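Local atomic coordinates of PUA domain-containing protein (Pyrococcus horikoshii, PDB entry 3D79), a protein that is of unknown function but pairs a Pre-PUA-like domain with a PUA domain and so probably binds RNA. Residues H14-K19 / D45-A50; K22-Q27 / D72-L77; T55-L60 / F67-D72; P141-I146 / V163-H168. One frame throughout, in Å; residues are numbered along the deposited sequence.

Overall arrangement
Contacts 1, 2 and 3 belong to the Pre-PUA-like domain and share one five-stranded antiparallel sheet, whose strands follow one another in chain order. Contact 1 joins the edge strand 14-15 to strand 47-51, contact 3 the hairpin strands 56-61 and 64-70, and contact 2 lays helix 18-32 against strand 73-76 at the other edge. Their centres lie about 9 to 12 Å apart; contact 3 is nested in the loop that contact 2 closes, whereas contacts 1 and 2 cross along the chain. Contact 4 comes later, in the PUA domain, about 24 Å from contact 1 between centres. It touches contacts 2 and 3 through Ile144, Ile166 and His167, so the two domains pack directly together.

Contact 1. Residues H14-K19 / D45-A50; sequences HPLSKK and DEVKVA
Val49 O approaches the imidazole of His14 obliquely, while the nearest approach of side chain to side chain in this pair is His14 CB to Val49 CG1, 4.1 Å. The remaining flat groups are peptides, and they define an antiparallel beta pairing: residues 14-15 form a short edge strand beside strand 47-51 in the five-stranded sheet of the Pre-PUA-like domain. His14 and Val49 are the hydrogen-bonded pair, with His14 N donating to Val49 O (2.9 Å, 169° at the hydrogen). In return Val49 N reaches His14 O at 2.7 Å. Pro15, which lacks an amide hydrogen, falls at the next, non-hydrogen-bonded position opposite Lys48, where the pairing asks for none. Leu16 N then meets Val47 O at 2.9 Å, as the chain leaves the sheet for the helix that Ser17 N-caps.

The Leu16 side chain straddles two valines. Its CD2 touches Val47 CG1 at 3.7 Å, and its CD1, from a side chain nearly perpendicular to that of Val49, lies 4.0 Å from Val49 CB. Val21 and Ile24 of helix 18-32 also pack on Leu16, and Lys48 NZ forms a salt bridge with Asp63. With chi1 at 56°, Val49 CG1 sits between its own backbone N and carbonyl carbon, which brings it within 3.4 Å of His14 O.

Contact 2. Residues K22-Q27 / D72-L77; sequences KEIIAQ and DLIFPL
Gln27 reaches from helix 18-32 to the backbone of residues 72-74. From CB, chi1 of -72° sets CG beside the backbone N, and the extended chain beyond it carries the amide across to the strand. CB and CG serve as a spacer; CD is the first atom to arrive, 3.8 Å from Asp72 O. At the tip the two amide atoms divide the work. OE1 accepts from Ile74 N (3.0 Å, 166° at the hydrogen), lies 3.4 Å from Ile74 CG1, and accepts a further hydrogen bond from a water at 2.7 Å, which also donates to Ile74 O. NE2 gives a hydrogen to Asp72 O at 3.0 Å, close to the planes of both the amide and the acceptor carbonyl. One donor and one acceptor with distinct partners fix the rotation of the amide.

The arrangement is a helix laid on a sheet at one of its two outermost strands, 73-76: the axes of the short segments approach to 8.7 Å and cross at -61°. The amide meets Asp72 O and Ile74 N in the spacing a neighbouring parallel strand would use.

One helical turn back, Ile24 supplies the apolar half. Its side chain meets that of Ile74 at about a right angle, CG2 of Ile24 lying 3.8 Å from Ile74 CD1. Phe67 flanks Ile24, while Leu28 and Met31 of the same helix cover Ile74.

Contact 3. Residues T55-L60 / F67-D72; sequences TTEIIL and FIRRKD
Glu57 pairs with Arg69, and Ile59 with Phe67, as hydrogen-bonded pairs of the antiparallel beta hairpin 56-61/64-70. Each pair exchanges two backbone bonds; Ile59 N to Phe67 O, at 2.8 Å and 176°, is almost straight. The hairpin lies inside the five-stranded sheet, its Ile59-Phe67 face against helix 18-32 and its Ile58-Ile68 face against helix 172-177.

Ionic contacts lie beside Ile59. The Glu57 and Arg69 side chains run alongside each other, and the bend of Arg69 at chi3 (70°) turns the guanidinium side-on: NE binds Glu57 OE1 at 2.8 Å and NH2 binds Glu57 OE2 at 3.0 Å. The two planes are 35° apart, and both nitrogens approach their oxygens from above the carboxylate plane. Ile59 CD1 lies over the rim of one guanidinium face, a water over the rim of the other.

A charged-to-neutral grip lies at the strand end, where Arg70 NE (2.9 Å) and NH1 (3.1 Å) both donate to Thr56 OG1.

The main apolar contact is Ile59 CG2 at the edge of the Phe67 ring, 3.8 Å from CD2.

Asp53 also bonds Thr56 OG1, so its carboxylate probably polarises the hydroxyl towards Arg70, while the paired charges of Glu57 and Arg69 probably compensate each other in large part.

Contact 4. Residues P141-I146 / V163-H168; sequences PLAIGI and VKVIHH
Ile144 O is the focus of this pairing: it accepts Ile166 N at 2.9 Å and, weakly, His167 N at 3.4 Å. Two successive residues facing one make a classic beta bulge, and it marks the corner at Ile166, between the strand through Val163-Val165 and strand 167-168. In return Ile144 N donates to His167 O at 2.8 Å. On the other side of the bulge the antiparallel register resumes, shifted by one, with Ile146 and Lys164 exchanging two backbone bonds. Gly145, between Ile144 and Ile146, is almost fully extended; because it has no side chain, its CA can approach Lys164 O to 3.1 Å.

Side chains follow the same bend. Ile144 has chi1 of 59°, which places CG1 3.7 Å from His167 CB and brings CD1 to the edge of the imidazole, 3.9 Å from ND1. On the face carrying Ala143 and His168 the two CB atoms touch; Ala143 CB also meets Val165 CG1 at 3.8 Å.

Further out, a second classic bulge, Leu142 and Ala143 facing Val133, lies where strand 141-147 pairs with strand 130-135. Asp112 holds the opposing strand by bonding Val165 N and forming a salt bridge with Lys164 NZ. The corner lets one chain pair with strand 141-147 on both sides of Ile166, in the mixed sheet of the PUA domain. Leu77 and Val78 of the Pre-PUA-like side pack on His167. ND1 of His167 is buried and has no polar partner in the model, so whichever form it takes, the nitrogen goes without a hydrogen bond, and a doubly protonated, charged ring would probably be disfavoured here.

Contact 1. Residues H14-K19 / D45-A50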
loop_
_atom_site.group_PDB
_atom_site.type_symbol
_atom_site.label_atom_id
_atom_site.label_comp_id
_atom_site.label_asym_id
_atom_site.label_seq_id
_atom_site.Cartn_x
_atom_site.Cartn_y
_atom_site.Cartn_z
ATOM N N HIS A 14 -4.077 18.201 -11.488
ATOM C CA HIS A 14 -3.327 19.410 -11.159
ATOM C C HIS A 14 -1.870 19.044 -10.895
ATOM O O HIS A 14 -1.604 18.014 -10.276
ATOM C CB HIS A 14 -3.918 20.078 -9.918
ATOM C CG HIS A 14 -5.326 20.554 -10.100
ATOM N ND1 HIS A 14 -5.635 21.742 -10.727
ATOM C CD2 HIS A 14 -6.508 20.004 -9.732
ATOM C CE1 HIS A 14 -6.946 21.904 -10.738
ATOM N NE2 HIS A 14 -7.500 20.864 -10.138
ATOM N N PRO A 15 -0.919 19.884 -11.352
ATOM C CA PRO A 15 0.491 19.563 -11.132
ATOM C C PRO A 15 0.875 19.592 -9.653
ATOM O O PRO A 15 0.402 20.449 -8.902
ATOM C CB PRO A 15 1.229 20.668 -11.900
ATOM C CG PRO A 15 0.264 21.796 -11.966
ATOM C CD PRO A 15 -1.085 21.151 -12.090
ATOM N N LEU A 16 1.719 18.649 -9.247
ATOM C CA LEU A 16 2.231 18.630 -7.888
ATOM C C LEU A 16 3.514 19.444 -7.830
ATOM O O LEU A 16 4.368 19.323 -8.713
ATOM C CB LEU A 16 2.506 17.193 -7.438
ATOM C CG LEU A 16 2.299 16.898 -5.956
ATOM C CD1 LEU A 16 0.818 16.702 -5.672
ATOM C CD2 LEU A 16 3.082 15.664 -5.553
ATOM N N SER A 17 3.644 20.264 -6.787
ATOM C CA SER A 17 4.838 21.088 -6.582
ATOM C C SER A 17 6.071 20.232 -6.301
ATOM O O SER A 17 5.960 19.109 -5.809
ATOM C CB SER A 17 4.624 22.075 -5.428
ATOM O OG SER A 17 4.629 21.406 -4.178
ATOM N N LYS A 18 7.241 20.779 -6.621
ATOM C CA LYS A 18 8.527 20.148 -6.326
ATOM C C LYS A 18 8.676 19.826 -4.834
ATOM O O LYS A 18 9.179 18.764 -4.472
ATOM C CB LYS A 18 9.661 21.059 -6.797
ATOM C CG LYS A 18 11.061 20.638 -6.382
ATOM C CD LYS A 18 12.126 21.365 -7.196
ATOM C CE LYS A 18 11.958 22.869 -7.157
ATOM N NZ LYS A 18 12.909 23.536 -8.107
ATOM N N LYS A 19 8.244 20.755 -3.980
ATOM C CA LYS A 19 8.259 20.533 -2.535
ATOM C C LYS A 19 7.451 19.281 -2.172
ATOM O O LYS A 19 7.915 18.432 -1.402
ATOM C CB LYS A 19 7.722 21.773 -1.808
ATOM C CG LYS A 19 7.574 21.619 -0.295
ATOM C CD LYS A 19 6.752 22.774 0.276
ATOM C CE LYS A 19 6.369 22.523 1.729
ATOM N NZ LYS A 19 7.548 22.580 2.642
ATOM N N ASP A 45 10.462 13.499 -12.019
ATOM C CA ASP A 45 9.238 12.987 -12.647
ATOM C C ASP A 45 8.127 14.033 -12.709
ATOM O O ASP A 45 8.031 14.894 -11.836
ATOM C CB ASP A 45 8.714 11.749 -11.906
ATOM C CG ASP A 45 9.568 10.506 -12.133
ATOM O OD1 ASP A 45 10.201 10.375 -13.204
ATOM O OD2 ASP A 45 9.593 9.643 -11.235
ATOM N N GLU A 46 7.288 13.951 -13.741
ATOM C CA GLU A 46 6.101 14.790 -13.813
ATOM C C GLU A 46 5.022 14.175 -12.934
ATOM O O GLU A 46 4.526 13.085 -13.223
ATOM C CB GLU A 46 5.591 14.940 -15.249
ATOM C CG GLU A 46 4.488 15.994 -15.366
ATOM C CD GLU A 46 4.186 16.397 -16.797
ATOM O OE1 GLU A 46 4.234 15.531 -17.693
ATOM O OE2 GLU A 46 3.893 17.590 -17.021
ATOM N N VAL A 47 4.669 14.879 -11.863
ATOM C CA VAL A 47 3.721 14.363 -10.883
ATOM C C VAL A 47 2.460 15.216 -10.883
ATOM O O VAL A 47 2.529 16.446 -10.896
ATOM C CB VAL A 47 4.345 14.277 -9.472
ATOM C CG1 VAL A 47 3.416 13.557 -8.516
ATOM C CG2 VAL A 47 5.676 13.545 -9.532
ATOM N N LYS A 48 1.314 14.544 -10.896
ATOM C CA LYS A 48 0.024 15.211 -10.950
ATOM C C LYS A 48 -0.883 14.638 -9.873
ATOM O O LYS A 48 -0.661 13.528 -9.389
ATOM C CB LYS A 48 -0.610 15.030 -12.335
ATOM C CG LYS A 48 0.096 15.786 -13.457
ATOM C CD LYS A 48 -0.469 15.390 -14.807
ATOM C CE LYS A 48 0.445 15.823 -15.944
ATOM N NZ LYS A 48 0.048 15.164 -17.218
ATOM N N VAL A 49 -1.899 15.400 -9.489
ATOM C CA VAL A 49 -2.866 14.912 -8.509
ATOM C C VAL A 49 -4.282 15.011 -9.063
ATOM O O VAL A 49 -4.661 16.032 -9.646
ATOM C CB VAL A 49 -2.732 15.632 -7.136
ATOM C CG1 VAL A 49 -2.853 17.147 -7.286
ATOM C CG2 VAL A 49 -3.748 15.089 -6.127
ATOM N N ALA A 50 -5.038 13.929 -8.894
ATOM C CA ALA A 50 -6.452 13.883 -9.253
ATOM C C ALA A 50 -7.281 13.577 -8.016
ATOM O O ALA A 50 -6.835 12.864 -7.118
ATOM C CB ALA A 50 -6.695 12.838 -10.322
#

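Contact 2. Residues K22-Q27 / D72-L77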
loop_
_atom_site.group_PDB
_atom_site.type_symbol
_atom_site.label_atom_id
_atom_site.label_comp_id
_atom_site.label_asym_id
_atom_site.label_seq_id
_atom_site.Cartn_x
_atom_site.Cartn_y
_atom_site.Cartn_z
ATOM N N LYS A 22 9.195 16.028 -3.405
ATOM C CA LYS A 22 10.292 15.665 -2.519
ATOM C C LYS A 22 9.786 15.031 -1.224
ATOM O O LYS A 22 10.395 14.091 -0.714
ATOM C CB LYS A 22 11.182 16.872 -2.242
ATOM C CG LYS A 22 12.010 17.272 -3.453
ATOM C CD LYS A 22 12.925 18.441 -3.141
ATOM C CE LYS A 22 13.778 18.801 -4.356
ATOM N NZ LYS A 22 14.661 19.968 -4.039
ATOM N N GLU A 23 8.671 15.535 -0.708
ATOM C CA GLU A 23 8.094 14.965 0.513
ATOM C C GLU A 23 7.556 13.550 0.279
ATOM O O GLU A 23 7.675 12.696 1.157
ATOM C CB GLU A 23 7.029 15.892 1.116
ATOM C CG GLU A 23 6.486 15.475 2.505
ATOM C CD GLU A 23 7.552 15.051 3.526
ATOM O OE1 GLU A 23 8.627 15.697 3.645
ATOM O OE2 GLU A 23 7.288 14.067 4.250
ATOM N N ILE A 24 6.985 13.294 -0.898
ATOM C CA ILE A 24 6.545 11.936 -1.239
ATOM C C ILE A 24 7.753 11.001 -1.280
ATOM O O ILE A 24 7.731 9.921 -0.694
ATOM C CB ILE A 24 5.724 11.881 -2.559
ATOM C CG1 ILE A 24 4.387 12.617 -2.387
ATOM C CG2 ILE A 24 5.492 10.422 -2.992
ATOM C CD1 ILE A 24 3.576 12.772 -3.675
ATOM N N ILE A 25 8.824 11.432 -1.947
ATOM C CA ILE A 25 10.056 10.644 -1.995
ATOM C C ILE A 25 10.567 10.327 -0.586
ATOM O O ILE A 25 10.942 9.187 -0.294
ATOM C CB ILE A 25 11.143 11.357 -2.824
ATOM C CG1 ILE A 25 10.720 11.410 -4.293
ATOM C CG2 ILE A 25 12.501 10.658 -2.670
ATOM C CD1 ILE A 25 11.585 12.338 -5.146
ATOM N N ALA A 26 10.570 11.341 0.278
ATOM C CA ALA A 26 10.998 11.174 1.665
ATOM C C ALA A 26 10.163 10.109 2.384
ATOM O O ALA A 26 10.711 9.219 3.039
ATOM C CB ALA A 26 10.922 12.499 2.391
ATOM N N GLN A 27 8.846 10.186 2.226
ATOM C CA GLN A 27 7.932 9.223 2.843
ATOM C C GLN A 27 8.177 7.802 2.338
ATOM O O GLN A 27 8.291 6.870 3.129
ATOM C CB GLN A 27 6.474 9.629 2.615
ATOM C CG GLN A 27 6.021 10.834 3.431
ATOM C CD GLN A 27 4.572 11.213 3.166
ATOM O OE1 GLN A 27 3.691 10.353 3.106
ATOM N NE2 GLN A 27 4.318 12.510 3.017
ATOM N N ASP A 72 -1.794 14.674 3.969
ATOM C CA ASP A 72 -0.440 14.851 3.453
ATOM C C ASP A 72 0.345 13.541 3.404
ATOM O O ASP A 72 1.539 13.541 3.080
ATOM C CB ASP A 72 0.318 15.925 4.251
ATOM C CG ASP A 72 0.688 15.472 5.654
ATOM O OD1 ASP A 72 1.748 15.906 6.159
ATOM O OD2 ASP A 72 -0.074 14.692 6.259
ATOM N N LEU A 73 -0.331 12.428 3.696
ATOM C CA LEU A 73 0.329 11.119 3.735
ATOM C C LEU A 73 0.001 10.266 2.517
ATOM O O LEU A 73 -1.156 10.173 2.109
ATOM C CB LEU A 73 -0.032 10.356 5.015
ATOM C CG LEU A 73 0.373 10.963 6.365
ATOM C CD1 LEU A 73 -0.062 10.037 7.490
ATOM C CD2 LEU A 73 1.870 11.235 6.446
ATOM N N ILE A 74 1.033 9.640 1.952
ATOM C CA ILE A 74 0.868 8.835 0.748
ATOM C C ILE A 74 1.217 7.361 0.977
ATOM O O ILE A 74 1.920 7.006 1.932
ATOM C CB ILE A 74 1.689 9.397 -0.467
ATOM C CG1 ILE A 74 3.188 9.449 -0.162
ATOM C CG2 ILE A 74 1.199 10.787 -0.859
ATOM C CD1 ILE A 74 3.924 8.158 -0.418
ATOM N N PHE A 75 0.717 6.516 0.083
ATOM C CA PHE A 75 1.082 5.102 0.056
ATOM C C PHE A 75 0.780 4.549 -1.332
ATOM O O PHE A 75 -0.151 5.011 -1.983
ATOM C CB PHE A 75 0.316 4.304 1.116
ATOM C CG PHE A 75 0.970 2.997 1.472
ATOM C CD1 PHE A 75 2.156 2.975 2.203
ATOM C CD2 PHE A 75 0.404 1.785 1.077
ATOM C CE1 PHE A 75 2.776 1.776 2.530
ATOM C CE2 PHE A 75 1.013 0.579 1.401
ATOM C CZ PHE A 75 2.202 0.572 2.131
ATOM N N PRO A 76 1.582 3.578 -1.811
ATOM C CA PRO A 76 1.253 2.999 -3.117
ATOM C C PRO A 76 -0.168 2.445 -3.235
ATOM O O PRO A 76 -0.681 1.828 -2.298
ATOM C CB PRO A 76 2.268 1.852 -3.256
ATOM C CG PRO A 76 3.420 2.285 -2.431
ATOM C CD PRO A 76 2.821 2.998 -1.252
ATOM N N LEU A 77 -0.784 2.665 -4.392
ATOM C CA LEU A 77 -2.074 2.059 -4.722
ATOM C C LEU A 77 -1.936 0.555 -4.913
ATOM O O LEU A 77 -0.838 0.050 -5.175
ATOM C CB LEU A 77 -2.636 2.665 -6.009
ATOM C CG LEU A 77 -3.021 4.146 -5.976
ATOM C CD1 LEU A 77 -3.243 4.649 -7.382
ATOM C CD2 LEU A 77 -4.261 4.382 -5.109
HETATM O O HOH W 1 3.243 7.926 4.190
#

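Contact 3. Residues T55-L60 / F67-D72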
loop_
_atom_site.group_PDB
_atom_site.type_symbol
_atom_site.label_atom_id
_atom_site.label_comp_id
_atom_site.label_asym_id
_atom_site.label_seq_id
_atom_site.Cartn_x
_atom_site.Cartn_y
_atom_site.Cartn_z
ATOM N N THR A 55 -11.820 13.211 0.717
ATOM C CA THR A 55 -10.742 12.900 1.644
ATOM C C THR A 55 -9.590 12.150 0.959
ATOM O O THR A 55 -8.578 11.856 1.596
ATOM C CB THR A 55 -11.237 12.094 2.878
ATOM O OG1 THR A 55 -11.704 10.804 2.466
ATOM C CG2 THR A 55 -12.358 12.836 3.608
ATOM N N THR A 56 -9.742 11.873 -0.336
ATOM C CA THR A 56 -8.836 10.955 -1.042
ATOM C C THR A 56 -8.374 11.488 -2.391
ATOM O O THR A 56 -9.189 11.824 -3.248
ATOM C CB THR A 56 -9.504 9.583 -1.266
ATOM O OG1 THR A 56 -10.102 9.133 -0.044
ATOM C CG2 THR A 56 -8.481 8.545 -1.742
ATOM N N GLU A 57 -7.057 11.540 -2.576
ATOM C CA GLU A 57 -6.476 11.951 -3.849
ATOM C C GLU A 57 -5.676 10.807 -4.459
ATOM O O GLU A 57 -5.199 9.929 -3.744
ATOM C CB GLU A 57 -5.562 13.158 -3.661
ATOM C CG GLU A 57 -6.267 14.448 -3.265
ATOM C CD GLU A 57 -5.298 15.446 -2.668
ATOM O OE1 GLU A 57 -4.737 15.152 -1.587
ATOM O OE2 GLU A 57 -5.088 16.511 -3.280
ATOM N N ILE A 58 -5.547 10.842 -5.784
ATOM C CA ILE A 58 -4.712 9.907 -6.538
ATOM C C ILE A 58 -3.509 10.679 -7.084
ATOM O O ILE A 58 -3.665 11.716 -7.725
ATOM C CB ILE A 58 -5.515 9.246 -7.701
ATOM C CG1 ILE A 58 -6.789 8.552 -7.180
ATOM C CG2 ILE A 58 -4.634 8.289 -8.547
ATOM C CD1 ILE A 58 -6.563 7.466 -6.128
ATOM N N ILE A 59 -2.311 10.186 -6.795
ATOM C CA ILE A 59 -1.093 10.825 -7.282
ATOM C C ILE A 59 -0.580 10.038 -8.484
ATOM O O ILE A 59 -0.335 8.833 -8.380
ATOM C CB ILE A 59 0.010 10.885 -6.197
ATOM C CG1 ILE A 59 -0.505 11.545 -4.906
ATOM C CG2 ILE A 59 1.271 11.586 -6.739
ATOM C CD1 ILE A 59 -0.846 13.024 -5.042
ATOM N N LEU A 60 -0.429 10.733 -9.611
ATOM C CA LEU A 60 0.042 10.136 -10.853
ATOM C C LEU A 60 1.489 10.521 -11.106
ATOM O O LEU A 60 1.862 11.680 -10.934
ATOM C CB LEU A 60 -0.826 10.579 -12.037
ATOM C CG LEU A 60 -2.300 10.142 -12.008
ATOM C CD1 LEU A 60 -3.168 11.226 -11.378
ATOM C CD2 LEU A 60 -2.796 9.789 -13.408
ATOM N N PHE A 67 -0.019 6.527 -6.268
ATOM C CA PHE A 67 -0.243 6.629 -4.823
ATOM C C PHE A 67 -1.619 7.132 -4.446
ATOM O O PHE A 67 -2.246 7.893 -5.190
ATOM C CB PHE A 67 0.783 7.562 -4.169
ATOM C CG PHE A 67 2.174 7.376 -4.679
ATOM C CD1 PHE A 67 2.881 6.214 -4.391
ATOM C CD2 PHE A 67 2.775 8.357 -5.464
ATOM C CE1 PHE A 67 4.185 6.029 -4.878
ATOM C CE2 PHE A 67 4.072 8.185 -5.948
ATOM C CZ PHE A 67 4.772 7.015 -5.668
ATOM N N ILE A 68 -2.057 6.700 -3.269
ATOM C CA ILE A 68 -3.195 7.303 -2.580
ATOM C C ILE A 68 -2.657 8.427 -1.706
ATOM O O ILE A 68 -1.567 8.314 -1.148
ATOM C CB ILE A 68 -3.957 6.245 -1.723
ATOM C CG1 ILE A 68 -5.358 6.741 -1.344
ATOM C CG2 ILE A 68 -3.159 5.824 -0.486
ATOM C CD1 ILE A 68 -6.289 5.596 -0.940
ATOM N N ARG A 69 -3.394 9.526 -1.606
ATOM C CA ARG A 69 -3.051 10.540 -0.622
ATOM C C ARG A 69 -4.249 10.815 0.270
ATOM O O ARG A 69 -5.358 11.046 -0.215
ATOM C CB ARG A 69 -2.517 11.828 -1.256
ATOM C CG ARG A 69 -2.046 12.853 -0.208
ATOM C CD ARG A 69 -1.167 13.949 -0.795
ATOM N NE ARG A 69 -1.905 14.869 -1.657
ATOM C CZ ARG A 69 -1.375 15.943 -2.240
ATOM N NH1 ARG A 69 -0.095 16.249 -2.057
ATOM N NH2 ARG A 69 -2.128 16.720 -3.007
ATOM N N ARG A 70 -4.005 10.721 1.572
ATOM C CA ARG A 70 -4.965 11.097 2.599
ATOM C C ARG A 70 -4.292 12.194 3.403
ATOM O O ARG A 70 -3.270 11.951 4.055
ATOM C CB ARG A 70 -5.295 9.899 3.485
ATOM C CG ARG A 70 -6.163 8.847 2.809
ATOM C CD ARG A 70 -7.637 9.056 3.129
ATOM N NE ARG A 70 -8.502 8.308 2.219
ATOM C CZ ARG A 70 -9.018 7.113 2.479
ATOM N NH1 ARG A 70 -9.790 6.520 1.578
ATOM N NH2 ARG A 70 -8.764 6.508 3.635
ATOM N N LYS A 71 -4.875 13.392 3.345
ATOM C CA LYS A 71 -4.243 14.647 3.790
ATOM C C LYS A 71 -2.852 14.877 3.188
ATOM O O LYS A 71 -2.750 15.225 2.007
ATOM C CB LYS A 71 -4.289 14.850 5.327
ATOM C CG LYS A 71 -4.220 13.591 6.203
ATOM C CD LYS A 71 -2.825 13.345 6.792
ATOM C CE LYS A 71 -2.677 13.927 8.208
ATOM N NZ LYS A 71 -2.602 15.425 8.234
ATOM N N ASP A 72 -1.794 14.674 3.969
ATOM C CA ASP A 72 -0.440 14.851 3.453
ATOM C C ASP A 72 0.345 13.541 3.404
ATOM O O ASP A 72 1.539 13.541 3.080
ATOM C CB ASP A 72 0.318 15.925 4.251
ATOM C CG ASP A 72 0.688 15.472 5.654
ATOM O OD1 ASP A 72 1.748 15.906 6.159
ATOM O OD2 ASP A 72 -0.074 14.692 6.259
HETATM O O HOH W 2 -7.792 12.983 3.928
HETATM O O HOH W 3 -6.055 13.816 0.509
HETATM O O HOH W 4 -3.872 17.176 0.371
#

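Contact 4. Residues P141-I146 / V163-H168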
loop_
_atom_site.group_PDB
_atom_site.type_symbol
_atom_site.label_atom_id
_atom_site.label_comp_id
_atom_site.label_asym_id
_atom_site.label_seq_id
_atom_site.Cartn_x
_atom_site.Cartn_y
_atom_site.Cartn_z
ATOM N N PRO A 141 -0.908 -8.324 -4.456
ATOM C CA PRO A 141 -1.433 -7.471 -3.392
ATOM C C PRO A 141 -2.953 -7.418 -3.423
ATOM O O PRO A 141 -3.560 -7.402 -4.501
ATOM C CB PRO A 141 -0.834 -6.107 -3.723
ATOM C CG PRO A 141 -0.738 -6.116 -5.218
ATOM C CD PRO A 141 -0.349 -7.532 -5.569
ATOM N N LEU A 142 -3.556 -7.408 -2.237
ATOM C CA LEU A 142 -5.005 -7.421 -2.103
ATOM C C LEU A 142 -5.511 -6.075 -1.607
ATOM O O LEU A 142 -6.635 -5.672 -1.912
ATOM C CB LEU A 142 -5.436 -8.482 -1.086
ATOM C CG LEU A 142 -4.871 -9.897 -1.203
ATOM C CD1 LEU A 142 -5.349 -10.727 -0.030
ATOM C CD2 LEU A 142 -5.287 -10.529 -2.527
ATOM N N ALA A 143 -4.680 -5.391 -0.830
ATOM C CA ALA A 143 -5.150 -4.232 -0.070
ATOM C C ALA A 143 -4.010 -3.425 0.518
ATOM O O ALA A 143 -2.877 -3.896 0.607
ATOM C CB ALA A 143 -6.078 -4.693 1.059
ATOM N N ILE A 144 -4.338 -2.204 0.934
ATOM C CA ILE A 144 -3.441 -1.392 1.733
ATOM C C ILE A 144 -4.213 -0.913 2.956
ATOM O O ILE A 144 -5.454 -0.873 2.938
ATOM C CB ILE A 144 -2.840 -0.194 0.941
ATOM C CG1 ILE A 144 -3.935 0.732 0.402
ATOM C CG2 ILE A 144 -1.954 -0.702 -0.218
ATOM C CD1 ILE A 144 -3.417 2.093 -0.063
ATOM N N GLY A 145 -3.488 -0.572 4.011
ATOM C CA GLY A 145 -4.142 -0.153 5.247
ATOM C C GLY A 145 -3.207 0.285 6.347
ATOM O O GLY A 145 -2.024 0.549 6.120
ATOM N N ILE A 146 -3.764 0.366 7.550
ATOM C CA ILE A 146 -3.045 0.821 8.723
ATOM C C ILE A 146 -2.892 -0.336 9.696
ATOM O O ILE A 146 -3.878 -1.003 10.042
ATOM C CB ILE A 146 -3.798 1.981 9.426
ATOM C CG1 ILE A 146 -4.054 3.122 8.435
ATOM C CG2 ILE A 146 -3.020 2.457 10.660
ATOM C CD1 ILE A 146 -4.917 4.252 8.979
ATOM N N VAL A 163 -5.041 -5.364 10.629
ATOM C CA VAL A 163 -4.930 -4.250 9.679
ATOM C C VAL A 163 -6.289 -3.640 9.381
ATOM O O VAL A 163 -7.217 -4.350 9.001
ATOM C CB VAL A 163 -4.296 -4.699 8.332
ATOM C CG1 VAL A 163 -4.181 -3.523 7.355
ATOM C CG2 VAL A 163 -2.926 -5.344 8.552
ATOM N N LYS A 164 -6.391 -2.321 9.555
ATOM C CA LYS A 164 -7.550 -1.569 9.086
ATOM C C LYS A 164 -7.351 -1.247 7.610
ATOM O O LYS A 164 -6.512 -0.408 7.268
ATOM C CB LYS A 164 -7.730 -0.272 9.899
ATOM C CG LYS A 164 -9.003 0.504 9.563
ATOM C CD LYS A 164 -10.223 -0.224 10.136
ATOM C CE LYS A 164 -11.494 0.232 9.475
ATOM N NZ LYS A 164 -12.591 -0.741 9.697
ATOM N N VAL A 165 -8.110 -1.917 6.747
ATOM C CA VAL A 165 -7.993 -1.726 5.297
ATOM C C VAL A 165 -8.609 -0.387 4.879
ATOM O O VAL A 165 -9.696 -0.023 5.340
ATOM C CB VAL A 165 -8.614 -2.898 4.507
ATOM C CG1 VAL A 165 -8.605 -2.612 3.004
ATOM C CG2 VAL A 165 -7.853 -4.189 4.813
ATOM N N ILE A 166 -7.894 0.349 4.029
ATOM C CA ILE A 166 -8.387 1.636 3.522
ATOM C C ILE A 166 -8.631 1.628 2.010
ATOM O O ILE A 166 -9.263 2.537 1.467
ATOM C CB ILE A 166 -7.450 2.821 3.919
ATOM C CG1 ILE A 166 -6.093 2.724 3.204
ATOM C CG2 ILE A 166 -7.291 2.899 5.442
ATOM C CD1 ILE A 166 -5.173 3.933 3.444
ATOM N N HIS A 167 -8.122 0.598 1.338
ATOM C CA HIS A 167 -8.254 0.454 -0.103
ATOM C C HIS A 167 -7.917 -0.990 -0.446
ATOM O O HIS A 167 -6.908 -1.522 0.018
ATOM C CB HIS A 167 -7.345 1.465 -0.836
ATOM C CG HIS A 167 -7.137 1.171 -2.292
ATOM N ND1 HIS A 167 -5.907 1.292 -2.906
ATOM C CD2 HIS A 167 -7.998 0.764 -3.255
ATOM C CE1 HIS A 167 -6.021 0.963 -4.181
ATOM N NE2 HIS A 167 -7.276 0.634 -4.417
ATOM N N HIS A 168 -8.777 -1.632 -1.228
ATOM C CA HIS A 168 -8.539 -3.013 -1.637
ATOM C C HIS A 168 -8.842 -3.221 -3.112
ATOM O O HIS A 168 -9.593 -2.448 -3.715
ATOM C CB HIS A 168 -9.334 -3.998 -0.765
ATOM C CG HIS A 168 -10.823 -3.869 -0.891
ATOM N ND1 HIS A 168 -11.551 -4.522 -1.864
ATOM C CD2 HIS A 168 -11.724 -3.185 -0.145
ATOM C CE1 HIS A 168 -12.834 -4.234 -1.720
ATOM N NE2 HIS A 168 -12.964 -3.419 -0.690
#